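Local atomic coordinates of DegV family protein (Eubacterium eligens, PDB entry 3FDJ), a protein that is of unknown function but probably binds a fatty acid or similar lipid. Residues I184-T189 and L196-K201. Residues are numbered along the deposited sequence; the frame is centred on the assembly and turned at random.
With NA (sodium ion), chain E.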
loop_
_atom_site.group_PDB
_atom_site.type_symbol
_atom_site.label_atom_id
_atom_site.label_comp_id
_atom_site.label_asym_id
_atom_site.label_seq_id
_atom_site.Cartn_x
_atom_site.Cartn_y
_atom_site.Cartn_z
ATOM N N ILE A 184 11.340 -9.777 -17.936
ATOM C CA ILE A 184 10.544 -8.593 -18.200
ATOM C C ILE A 184 9.685 -8.262 -16.986
ATOM O O ILE A 184 8.970 -9.122 -16.484
ATOM C CB ILE A 184 9.615 -8.758 -19.442
ATOM C CG1 ILE A 184 10.440 -9.033 -20.681
ATOM C CG2 ILE A 184 8.791 -7.479 -19.677
ATOM C CD1 ILE A 184 11.502 -7.952 -20.968
ATOM N N SER A 185 9.755 -7.000 -16.557
ATOM C CA SER A 185 8.853 -6.439 -15.561
ATOM C C SER A 185 7.908 -5.433 -16.182
ATOM O O SER A 185 8.223 -4.848 -17.211
ATOM C CB SER A 185 9.664 -5.719 -14.499
ATOM O OG SER A 185 10.499 -6.625 -13.812
ATOM N N VAL A 186 6.762 -5.225 -15.543
ATOM C CA VAL A 186 5.822 -4.182 -15.917
ATOM C C VAL A 186 5.892 -3.080 -14.901
ATOM O O VAL A 186 5.861 -3.336 -13.680
ATOM C CB VAL A 186 4.383 -4.686 -16.005
ATOM C CG1 VAL A 186 3.382 -3.508 -16.190
ATOM C CG2 VAL A 186 4.270 -5.735 -17.124
ATOM N N ILE A 187 6.025 -1.857 -15.408
ATOM C CA ILE A 187 6.055 -0.667 -14.570
ATOM C C ILE A 187 4.651 -0.058 -14.547
ATOM O O ILE A 187 4.011 0.109 -15.590
ATOM C CB ILE A 187 7.058 0.378 -15.124
ATOM C CG1 ILE A 187 8.465 -0.201 -15.186
ATOM C CG2 ILE A 187 7.056 1.638 -14.229
ATOM C CD1 ILE A 187 9.456 0.732 -15.947
ATOM N N GLY A 188 4.157 0.246 -13.359
ATOM C CA GLY A 188 2.833 0.830 -13.192
ATOM C C GLY A 188 2.827 2.058 -12.307
ATOM O O GLY A 188 3.833 2.403 -11.660
ATOM N N THR A 189 1.695 2.744 -12.320
ATOM C CA THR A 189 1.422 3.809 -11.365
ATOM C C THR A 189 -0.008 3.680 -10.858
ATOM O O THR A 189 -0.855 3.042 -11.493
ATOM C CB THR A 189 1.688 5.205 -11.998
ATOM O OG1 THR A 189 1.623 6.233 -10.994
ATOM C CG2 THR A 189 0.708 5.504 -13.134
ATOM N N LEU A 196 -4.598 0.321 -11.196
ATOM C CA LEU A 196 -3.227 0.092 -11.618
ATOM C C LEU A 196 -3.142 0.457 -13.088
ATOM O O LEU A 196 -3.838 -0.130 -13.917
ATOM C CB LEU A 196 -2.832 -1.365 -11.419
ATOM C CG LEU A 196 -1.431 -1.770 -11.859
ATOM C CD1 LEU A 196 -0.315 -0.952 -11.204
ATOM C CD2 LEU A 196 -1.226 -3.258 -11.570
ATOM N N GLU A 197 -2.336 1.467 -13.388
ATOM C CA GLU A 197 -2.176 1.955 -14.748
ATOM C C GLU A 197 -0.791 1.526 -15.218
ATOM O O GLU A 197 0.187 1.963 -14.655
ATOM C CB GLU A 197 -2.272 3.470 -14.715
ATOM C CG GLU A 197 -2.281 4.172 -16.031
ATOM C CD GLU A 197 -3.001 5.490 -15.870
ATOM O OE1 GLU A 197 -2.449 6.370 -15.170
ATOM O OE2 GLU A 197 -4.141 5.624 -16.379
ATOM N N ALA A 198 -0.712 0.673 -16.238
ATOM C CA ALA A 198 0.589 0.206 -16.719
ATOM C C ALA A 198 1.254 1.311 -17.558
ATOM O O ALA A 198 0.631 1.898 -18.429
ATOM C CB ALA A 198 0.425 -1.104 -17.526
ATOM N N ILE A 199 2.503 1.609 -17.243
ATOM C CA ILE A 199 3.271 2.662 -17.887
ATOM C C ILE A 199 4.114 2.055 -19.007
ATOM O O ILE A 199 4.321 2.669 -20.045
ATOM C CB ILE A 199 4.247 3.328 -16.868
ATOM C CG1 ILE A 199 3.494 4.292 -15.957
ATOM C CG2 ILE A 199 5.400 4.048 -17.607
ATOM C CD1 ILE A 199 4.354 4.890 -14.886
ATOM N N GLY A 200 4.617 0.856 -18.783
ATOM C CA GLY A 200 5.435 0.190 -19.765
ATOM C C GLY A 200 6.158 -1.019 -19.223
ATOM O O GLY A 200 5.994 -1.386 -18.101
ATOM N N LYS A 201 6.960 -1.644 -20.069
ATOM C CA LYS A 201 7.694 -2.849 -19.683
ATOM C C LYS A 201 9.133 -2.475 -19.498
ATOM O O LYS A 201 9.590 -1.425 -19.967
ATOM C CB LYS A 201 7.581 -3.909 -20.773
ATOM C CG LYS A 201 8.465 -3.658 -21.961
ATOM C CD LYS A 201 8.113 -4.522 -23.116
ATOM C CE LYS A 201 9.247 -5.368 -23.538
ATOM N NZ LYS A 201 8.756 -6.427 -24.452
HETATM NA NA NA E . 8.612 -11.362 -15.845
HETATM O O HOH W 1 10.507 -11.264 -14.878
HETATM O O HOH W 2 8.685 -13.581 -15.334
#
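Ile187 faces two residues at once across this antiparallel hairpin, Ile199 and Gly200, and so makes a classic beta bulge. Ile187 O accepts from Ile199 N at 2.7 Å and, weakly, from Gly200 N at 3.3 Å, while Ile187 N gives a nearly straight bond to Gly200 O (2.7 Å, 169°). The helix-like turn of the backbone at Ile199 (psi -37°) is the mark of such a bulge, and glycine readily takes the nearly fully extended backbone that follows at Gly200. The side chain of Ile199 leans across the partner strand: its CB lies 4.2 Å from Ile187 CG2, and its CD1 meets Thr189 CB at 3.9 Å. Beta-branched Ile187 suits its extended backbone, whereas Ile199 offers a branched apolar surface spanning Ile187 and Thr189. Thr189 and Glu197, joined by two backbone bonds, hold their side chains alongside, pointing the same way. With OG1 anti to the backbone N (chi1 -171°), Thr189 turns its methyl to Glu197 and Ile199, while the hydroxyl bonds to Leu155 O and Arg154. On the other face, Val186 CG1 packs against Ala198 CB at 4.0 Å, and Leu196 CD1 lies over the bare CA of Gly188 (4.1 Å), glycine letting the leucine sit close to the backbone. At the far end Lys201 lays its CB against Ile184 CG2 (3.9 Å); the Ile184 carbonyl binds the sodium ion together with the backbone carbonyl oxygens of Lys160 and Ala179 and two waters. Strand 196-203 is outermost in its mixed sheet within the chain; strand 184-190 also pairs with strand 153-159, and helix 205-219 packs on Ile187 and Ile199 through Leu215.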